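Local coordinates for protein taurine dioxygenase (Burkholderia ambifaria, PDB 5VN6) that probably catalyses the iron-dependent oxygenation of taurine, and here carries magnesium at its metal site, at residues A[108-113]-A[202-207]; A[159-164]-A[182-187]. All coordinates share one frame; numbering follows the deposited sequence.

Contact 1 (A[108-113]-A[202-207]); sequences DASWRV and YVNAFT. With MG (magnesium ion), chain C.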
ATOM      1  N   ASP A 108      11.884   5.088 -11.330  1.00 32.95           N
ATOM      2  CA  ASP A 108      12.294   6.404 -11.826  1.00 43.31           C
ATOM      3  C   ASP A 108      12.825   6.355 -13.255  1.00 42.84           C
ATOM      4  O   ASP A 108      13.729   5.571 -13.573  1.00 38.13           O
ATOM      5  CB  ASP A 108      13.353   7.008 -10.900  1.00 48.32           C
ATOM      6  CG  ASP A 108      12.751   7.934  -9.859  1.00 64.09           C
ATOM      7  OD1 ASP A 108      11.545   8.255  -9.968  1.00 64.71           O
ATOM      8  OD2 ASP A 108      13.478   8.320  -8.917  1.00 72.75           O
ATOM      9  N   ALA A 109      12.221   7.189 -14.116  1.00 35.74           N
ATOM     10  CA  ALA A 109      12.701   7.460 -15.471  1.00 42.94           C
ATOM     11  C   ALA A 109      12.955   6.183 -16.268  1.00 42.10           C
ATOM     12  O   ALA A 109      13.914   6.090 -17.034  1.00 37.14           O
ATOM     13  CB  ALA A 109      13.961   8.330 -15.446  1.00 39.57           C
ATOM     14  N   SER A 110      12.096   5.181 -16.086  1.00 34.29           N
ATOM     15  CA  SER A 110      12.179   4.011 -16.948  1.00 32.80           C
ATOM     16  C   SER A 110      11.806   4.339 -18.391  1.00 39.22           C
ATOM     17  O   SER A 110      11.995   3.492 -19.275  1.00 37.21           O
ATOM     18  CB  SER A 110      11.289   2.887 -16.381  1.00 36.18           C
ATOM     19  OG  SER A 110       9.915   3.210 -16.523  1.00 36.07           O
ATOM     20  N   TRP A 111      11.244   5.535 -18.645  1.00 37.18           N
ATOM     21  CA  TRP A 111      11.001   6.004 -20.006  1.00 35.69           C
ATOM     22  C   TRP A 111      12.287   6.436 -20.704  1.00 41.04           C
ATOM     23  O   TRP A 111      12.219   6.868 -21.857  1.00 36.14           O
ATOM     24  CB  TRP A 111      10.012   7.181 -20.010  1.00 36.08           C
ATOM     25  CG  TRP A 111      10.337   8.236 -18.982  1.00 40.81           C
ATOM     26  CD1 TRP A 111       9.794   8.354 -17.728  1.00 41.51           C
ATOM     27  CD2 TRP A 111      11.278   9.312 -19.112  1.00 45.44           C
ATOM     28  NE1 TRP A 111      10.340   9.433 -17.074  1.00 40.80           N
ATOM     29  CE2 TRP A 111      11.255  10.036 -17.896  1.00 47.74           C
ATOM     30  CE3 TRP A 111      12.136   9.740 -20.141  1.00 46.48           C
ATOM     31  CZ2 TRP A 111      12.060  11.159 -17.676  1.00 52.13           C
ATOM     32  CZ3 TRP A 111      12.941  10.856 -19.916  1.00 50.96           C
ATOM     33  CH2 TRP A 111      12.902  11.548 -18.688  1.00 45.66           C
ATOM     34  N   ARG A 112      13.431   6.364 -20.026  1.00 35.75           N
ATOM     35  CA  ARG A 112      14.727   6.671 -20.612  1.00 46.53           C
ATOM     36  C   ARG A 112      15.355   5.407 -21.166  1.00 42.22           C
ATOM     37  O   ARG A 112      15.075   4.300 -20.711  1.00 39.03           O
ATOM     38  CB  ARG A 112      15.692   7.263 -19.579  1.00 50.56           C
ATOM     39  CG  ARG A 112      15.391   8.647 -19.067  1.00 44.17           C
ATOM     40  CD  ARG A 112      16.625   9.171 -18.331  1.00 45.22           C
ATOM     41  NE  ARG A 112      16.373  10.372 -17.550  1.00 49.67           N
ATOM     42  CZ  ARG A 112      16.539  11.609 -18.013  1.00 58.04           C
ATOM     43  NH1 ARG A 112      16.965  11.807 -19.255  1.00 57.79           N
ATOM     44  NH2 ARG A 112      16.287  12.654 -17.235  1.00 64.96           N
ATOM     45  N   VAL A 113      16.259   5.600 -22.125  1.00 42.33           N
ATOM     46  CA  VAL A 113      17.057   4.497 -22.648  1.00 44.14           C
ATOM     47  C   VAL A 113      17.903   3.870 -21.544  1.00 38.86           C
ATOM     48  O   VAL A 113      18.066   2.644 -21.482  1.00 40.05           O
ATOM     49  CB  VAL A 113      17.930   5.007 -23.811  1.00 54.18           C
ATOM     50  CG1 VAL A 113      18.904   3.945 -24.260  1.00 55.14           C
ATOM     51  CG2 VAL A 113      17.038   5.442 -24.971  1.00 59.88           C
ATOM     52  N   TYR A 202       9.891  -5.674 -14.545  1.00 27.79           N
ATOM     53  CA  TYR A 202      10.243  -4.324 -14.975  1.00 27.92           C
ATOM     54  C   TYR A 202       9.192  -3.687 -15.889  1.00 35.22           C
ATOM     55  O   TYR A 202       9.497  -3.251 -17.007  1.00 38.17           O
ATOM     56  CB  TYR A 202      11.627  -4.367 -15.661  1.00 27.53           C
ATOM     57  CG  TYR A 202      12.281  -3.015 -15.710  1.00 32.48           C
ATOM     58  CD1 TYR A 202      12.584  -2.412 -16.921  1.00 34.97           C
ATOM     59  CD2 TYR A 202      12.580  -2.325 -14.528  1.00 30.65           C
ATOM     60  CE1 TYR A 202      13.164  -1.163 -16.973  1.00 36.53           C
ATOM     61  CE2 TYR A 202      13.142  -1.070 -14.570  1.00 32.68           C
ATOM     62  CZ  TYR A 202      13.440  -0.498 -15.807  1.00 39.70           C
ATOM     63  OH  TYR A 202      14.012   0.744 -15.881  1.00 37.40           O
ATOM     64  N   VAL A 203       7.955  -3.605 -15.409  1.00 29.65           N
ATOM     65  CA  VAL A 203       6.921  -2.754 -15.986  1.00 34.52           C
ATOM     66  C   VAL A 203       6.302  -1.947 -14.850  1.00 31.76           C
ATOM     67  O   VAL A 203       6.233  -2.406 -13.707  1.00 28.04           O
ATOM     68  CB  VAL A 203       5.847  -3.566 -16.748  1.00 28.70           C
ATOM     69  CG1 VAL A 203       6.466  -4.200 -18.014  1.00 28.90           C
ATOM     70  CG2 VAL A 203       5.210  -4.654 -15.819  1.00 22.86           C
ATOM     71  N   ASN A 204       5.873  -0.727 -15.154  1.00 28.31           N
ATOM     72  CA  ASN A 204       5.360   0.165 -14.114  1.00 28.40           C
ATOM     73  C   ASN A 204       4.394   1.161 -14.757  1.00 30.50           C
ATOM     74  O   ASN A 204       3.983   0.997 -15.911  1.00 27.18           O
ATOM     75  CB  ASN A 204       6.516   0.852 -13.361  1.00 24.39           C
ATOM     76  CG  ASN A 204       7.237   1.913 -14.192  1.00 33.73           C
ATOM     77  OD1 ASN A 204       6.779   3.046 -14.284  1.00 37.91           O
ATOM     78  ND2 ASN A 204       8.396   1.564 -14.743  1.00 30.48           N
ATOM     79  N   ALA A 205       4.050   2.218 -14.003  1.00 31.90           N
ATOM     80  CA  ALA A 205       3.050   3.185 -14.457  1.00 36.62           C
ATOM     81  C   ALA A 205       3.452   3.842 -15.773  1.00 34.42           C
ATOM     82  O   ALA A 205       2.584   4.264 -16.542  1.00 33.43           O
ATOM     83  CB  ALA A 205       2.809   4.254 -13.382  1.00 29.81           C
ATOM     84  N   PHE A 206       4.753   3.919 -16.063  1.00 26.81           N
ATOM     85  CA  PHE A 206       5.198   4.496 -17.326  1.00 35.28           C
ATOM     86  C   PHE A 206       4.991   3.571 -18.516  1.00 40.61           C
ATOM     87  O   PHE A 206       5.064   4.042 -19.652  1.00 38.29           O
ATOM     88  CB  PHE A 206       6.688   4.865 -17.258  1.00 37.07           C
ATOM     89  CG  PHE A 206       6.985   6.025 -16.351  1.00 38.26           C
ATOM     90  CD1 PHE A 206       7.874   5.882 -15.295  1.00 40.58           C
ATOM     91  CD2 PHE A 206       6.366   7.250 -16.542  1.00 38.00           C
ATOM     92  CE1 PHE A 206       8.155   6.945 -14.453  1.00 41.81           C
ATOM     93  CE2 PHE A 206       6.642   8.315 -15.707  1.00 46.29           C
ATOM     94  CZ  PHE A 206       7.544   8.162 -14.656  1.00 44.25           C
ATOM     95  N   THR A 207       4.751   2.278 -18.292  1.00 35.87           N
ATOM     96  CA  THR A 207       4.716   1.315 -19.387  1.00 33.72           C
ATOM     97  C   THR A 207       3.379   1.400 -20.119  1.00 34.87           C
ATOM     98  O   THR A 207       2.309   1.324 -19.495  1.00 30.55           O
ATOM     99  CB  THR A 207       4.936  -0.102 -18.855  1.00 31.37           C
ATOM    100  OG1 THR A 207       6.082  -0.134 -17.992  1.00 29.42           O
ATOM    101  CG2 THR A 207       5.124  -1.068 -19.994  1.00 32.13           C
TER
HETATM  102 MG    MG C 300      10.146   9.162  -8.445  1.00 48.04          MG

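Contact 2 (A[159-164]-A[182-187]); sequences RHSIEA and YPDAEH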
ATOM      1  N   ARG A 159       7.212  -0.824 -23.920  1.00 35.32           N
ATOM      2  CA  ARG A 159       7.657   0.560 -24.070  1.00 32.27           C
ATOM      3  C   ARG A 159       7.190   1.429 -22.903  1.00 34.61           C
ATOM      4  O   ARG A 159       6.077   1.248 -22.388  1.00 34.89           O
ATOM      5  CB  ARG A 159       7.208   1.142 -25.414  1.00 40.55           C
ATOM      6  CG  ARG A 159       8.218   0.784 -26.531  1.00 43.95           C
ATOM      7  CD  ARG A 159       7.950   1.412 -27.894  1.00 42.58           C
ATOM      8  NE  ARG A 159       8.706   0.707 -28.929  1.00 45.65           N
ATOM      9  CZ  ARG A 159      10.000   0.897 -29.196  1.00 47.37           C
ATOM     10  NH1 ARG A 159      10.708   1.790 -28.528  1.00 50.88           N
ATOM     11  NH2 ARG A 159      10.593   0.188 -30.142  1.00 41.26           N
ATOM     12  N   HIS A 160       8.074   2.343 -22.480  1.00 37.77           N
ATOM     13  CA  HIS A 160       7.876   3.257 -21.353  1.00 34.94           C
ATOM     14  C   HIS A 160       7.932   4.681 -21.879  1.00 40.62           C
ATOM     15  O   HIS A 160       8.928   5.070 -22.499  1.00 44.75           O
ATOM     16  CB  HIS A 160       8.956   3.069 -20.294  1.00 35.27           C
ATOM     17  CG  HIS A 160       9.089   1.664 -19.807  1.00 33.04           C
ATOM     18  ND1 HIS A 160       9.079   1.347 -18.468  1.00 30.68           N
ATOM     19  CD2 HIS A 160       9.229   0.493 -20.473  1.00 32.85           C
ATOM     20  CE1 HIS A 160       9.222   0.043 -18.327  1.00 32.96           C
ATOM     21  NE2 HIS A 160       9.299  -0.504 -19.528  1.00 30.28           N
ATOM     22  N   SER A 161       6.887   5.460 -21.625  1.00 36.62           N
ATOM     23  CA  SER A 161       6.665   6.682 -22.384  1.00 42.88           C
ATOM     24  C   SER A 161       6.625   7.895 -21.471  1.00 41.76           C
ATOM     25  O   SER A 161       5.838   7.937 -20.525  1.00 40.93           O
ATOM     26  CB  SER A 161       5.356   6.591 -23.187  1.00 40.40           C
ATOM     27  OG  SER A 161       4.993   7.860 -23.682  1.00 43.98           O
ATOM     28  N   ILE A 162       7.442   8.904 -21.780  1.00 42.15           N
ATOM     29  CA  ILE A 162       7.237  10.164 -21.085  1.00 43.76           C
ATOM     30  C   ILE A 162       6.121  10.940 -21.771  1.00 44.21           C
ATOM     31  O   ILE A 162       5.426  11.741 -21.124  1.00 40.06           O
ATOM     32  CB  ILE A 162       8.535  10.987 -20.998  1.00 48.09           C
ATOM     33  CG1 ILE A 162       8.357  12.128 -19.996  1.00 50.57           C
ATOM     34  CG2 ILE A 162       8.898  11.583 -22.361  1.00 48.10           C
ATOM     35  CD1 ILE A 162       9.634  12.844 -19.645  1.00 51.81           C
ATOM     36  N   GLU A 163       5.917  10.696 -23.072  1.00 44.86           N
ATOM     37  CA  GLU A 163       4.834  11.341 -23.807  1.00 44.83           C
ATOM     38  C   GLU A 163       3.488  11.145 -23.119  1.00 43.83           C
ATOM     39  O   GLU A 163       2.713  12.097 -22.967  1.00 46.84           O
ATOM     40  CB  GLU A 163       4.757  10.801 -25.238  1.00 38.76           C
ATOM     41  CG  GLU A 163       3.515  11.313 -25.934  1.00 41.33           C
ATOM     42  CD  GLU A 163       3.285  10.749 -27.316  1.00 46.55           C
ATOM     43  OE1 GLU A 163       3.567   9.562 -27.558  1.00 46.47           O
ATOM     44  OE2 GLU A 163       2.816  11.519 -28.170  1.00 49.33           O
ATOM     45  N   ALA A 164       3.180   9.902 -22.731  1.00 38.68           N
ATOM     46  CA  ALA A 164       1.868   9.549 -22.203  1.00 41.89           C
ATOM     47  C   ALA A 164       1.729   9.803 -20.707  1.00 43.21           C
ATOM     48  O   ALA A 164       0.622   9.659 -20.166  1.00 40.99           O
ATOM     49  CB  ALA A 164       1.549   8.078 -22.515  1.00 31.16           C
ATOM     50  N   TYR A 182      12.630  12.504 -26.142  1.00 50.18           N
ATOM     51  CA  TYR A 182      12.774  11.211 -25.457  1.00 52.28           C
ATOM     52  C   TYR A 182      11.839  10.165 -26.052  1.00 53.99           C
ATOM     53  O   TYR A 182      10.760   9.909 -25.495  1.00 47.70           O
ATOM     54  CB  TYR A 182      12.508  11.328 -23.951  1.00 50.97           C
ATOM     55  CG  TYR A 182      13.305  12.399 -23.248  1.00 49.19           C
ATOM     56  CD1 TYR A 182      14.641  12.192 -22.922  1.00 49.14           C
ATOM     57  CD2 TYR A 182      12.720  13.605 -22.889  1.00 48.22           C
ATOM     58  CE1 TYR A 182      15.386  13.176 -22.282  1.00 58.07           C
ATOM     59  CE2 TYR A 182      13.444  14.585 -22.232  1.00 57.59           C
ATOM     60  CZ  TYR A 182      14.781  14.371 -21.937  1.00 62.92           C
ATOM     61  OH  TYR A 182      15.503  15.349 -21.289  1.00 72.02           O
ATOM     62  N   PRO A 183      12.237   9.508 -27.152  1.00 51.97           N
ATOM     63  CA  PRO A 183      11.379   8.460 -27.738  1.00 48.82           C
ATOM     64  C   PRO A 183      11.061   7.349 -26.735  1.00 41.32           C
ATOM     65  O   PRO A 183      11.898   6.982 -25.906  1.00 40.51           O
ATOM     66  CB  PRO A 183      12.214   7.939 -28.916  1.00 49.61           C
ATOM     67  CG  PRO A 183      13.168   9.055 -29.247  1.00 53.56           C
ATOM     68  CD  PRO A 183      13.475   9.716 -27.927  1.00 56.05           C
ATOM     69  N   ASP A 184       9.830   6.823 -26.814  1.00 39.84           N
ATOM     70  CA  ASP A 184       9.371   5.783 -25.896  1.00 47.04           C
ATOM     71  C   ASP A 184      10.372   4.633 -25.852  1.00 50.06           C
ATOM     72  O   ASP A 184      10.622   3.978 -26.865  1.00 48.16           O
ATOM     73  CB  ASP A 184       7.995   5.249 -26.320  1.00 45.62           C
ATOM     74  CG  ASP A 184       6.936   6.345 -26.494  1.00 49.16           C
ATOM     75  OD1 ASP A 184       5.751   5.982 -26.636  1.00 54.58           O
ATOM     76  OD2 ASP A 184       7.267   7.551 -26.528  1.00 55.55           O
ATOM     77  N   ALA A 185      10.933   4.375 -24.671  1.00 45.57           N
ATOM     78  CA  ALA A 185      12.013   3.409 -24.534  1.00 47.10           C
ATOM     79  C   ALA A 185      11.456   1.998 -24.370  1.00 47.06           C
ATOM     80  O   ALA A 185      10.575   1.753 -23.537  1.00 42.18           O
ATOM     81  CB  ALA A 185      12.910   3.772 -23.348  1.00 44.95           C
ATOM     82  N   GLU A 186      11.984   1.070 -25.156  1.00 44.44           N
ATOM     83  CA  GLU A 186      11.645  -0.336 -25.005  1.00 44.42           C
ATOM     84  C   GLU A 186      12.616  -0.973 -24.020  1.00 42.41           C
ATOM     85  O   GLU A 186      13.833  -0.759 -24.114  1.00 42.75           O
ATOM     86  CB  GLU A 186      11.710  -1.066 -26.345  1.00 47.08           C
ATOM     87  CG  GLU A 186      11.446  -2.556 -26.226  1.00 48.12           C
ATOM     88  CD  GLU A 186      11.286  -3.237 -27.581  1.00 54.50           C
ATOM     89  OE1 GLU A 186      10.340  -2.893 -28.318  1.00 50.21           O
ATOM     90  OE2 GLU A 186      12.141  -4.090 -27.920  1.00 48.42           O
ATOM     91  N   HIS A 187      12.081  -1.757 -23.094  1.00 36.95           N
ATOM     92  CA  HIS A 187      12.846  -2.460 -22.073  1.00 39.72           C
ATOM     93  C   HIS A 187      12.340  -3.886 -21.946  1.00 39.32           C
ATOM     94  O   HIS A 187      11.152  -4.145 -22.170  1.00 36.36           O
ATOM     95  CB  HIS A 187      12.725  -1.774 -20.704  1.00 35.37           C
ATOM     96  CG  HIS A 187      13.282  -0.388 -20.684  1.00 38.28           C
ATOM     97  ND1 HIS A 187      14.608  -0.122 -20.937  1.00 39.37           N
ATOM     98  CD2 HIS A 187      12.695   0.807 -20.451  1.00 35.75           C
ATOM     99  CE1 HIS A 187      14.816   1.181 -20.865  1.00 46.03           C
ATOM    100  NE2 HIS A 187      13.673   1.764 -20.551  1.00 41.80           N
TER
HETATM  101  O   HOH W   1       9.530  -3.338 -19.858  1.00 29.34           O
HETATM  102  O   HOH W   2       3.623   7.416 -25.893  1.00 41.97           O
HETATM  103  O   HOH W   3       9.984   8.025 -23.398  1.00 34.81           O
HETATM  104  O   HOH W   4       7.952   9.706 -24.952  1.00 46.55           O

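Contact 1 (A[108-113]-A[202-207])
Ser110 and Asn204 meet because each turns its first torsion between its own backbone N and carbonyl carbon (chi1 near 70° in both), which points the hydroxyl and the amide at each other. The contact joins two loops beside the metal site of a cupin-like, TfdA-family dioxygenase: a type I turn, Ala109 to Arg112, directly after the metal ligand Asp108 packs on a second type I turn, Asn204 to Thr207. Asn204 ND2 donates to Ser110 OG at 2.9 Å; the bond is nearly straight (167°) and lies in the amide plane. His160 ND1 is a further hydrogen-bond partner of Ser110 OG, so this buried hydroxyl is held from two residues. Asparagine suits its place because its other amide atom, OD1, accepts from Phe206 N at 2.8 Å, an Asx turn in which the donor stands above the carbonyl plane. The turn thus sets the root of Phe206, whose ring takes the edge of Trp111 over one face in a T-shaped pair, planes 81° apart and Trp111 CD1 3.7 Å from Phe206 CE2. Tyr202 is long enough, with CG anti to its backbone N, for its OH to come within 3.5 Å of Ser110 CB. Just before the first turn, Asp108 shares the magnesium with His106 and His266, the facial triad of two histidines and one carboxylate, and Asp108 OD1 lies 2.3 Å from the magnesium ion.

Contact 2 (A[159-164]-A[182-187])
Arg159 pairs with Glu186 across the strands, an antiparallel non-hydrogen-bonded pair whose side chains cross at a slant, and its extended side chain reaches back to Asp184. There Arg159 NH1 donates to Asp184 O at 2.7 Å, close to the guanidinium plane but bent (137°). Glu186 OE1 sits over a guanidinium face, 3.6 Å from Arg159 NH2, a salt bridge of charge alone; Arg157 takes its other oxygen. Next, His160 forms the hydrogen-bonded pair with Ala185, His160 N to Ala185 O at 2.8 Å and Ala185 N to His160 O at 3.0 Å. The flat His160 imidazole offers a face to the edge of His187, His160 CD2 to His187 CD2 at 3.5 Å, a T-shaped pair with planes at 77°. Ser161 leaves the strand, and its small hydroxyl accepts from Ala164 N, an ST motif. One water joins Ser161 OG, Glu163 OE1 and Asp184 OD1, bridging two acids whose charge Lys179 also meets. Ile162 puts its branch CG2 4.0 Å from Tyr182 CB, apolar cover where the chain leaves helix 172-181. Glu163 N donates to another water, near Tyr182 O and Asp184 OD2. The two successive bridges form an antiparallel β-ladder between the inner strands of a four-stranded sheet, connected through helix 172-181.

From the N terminus, the chain passes the metal ligand His106 and enters 108-113, the first half of contact 1, which opens with Asp108. It then runs through strands 118-125 and 133-137 and two helices to strand 157-160. Contact 2 closes the short loop from 159-164 to 182-187, which carries helix 172-181; only after strands 185-192 and 199-201 does 202-207 close contact 1, so contact 2 is nested inside it. The contacts touch directly: besides the link through the Ser110 hydroxyl, Phe206 O lies 3.0 Å from Ser161 N, a probable hydrogen bond. Together they tie the metal-site loop to the four-stranded sheet beside it.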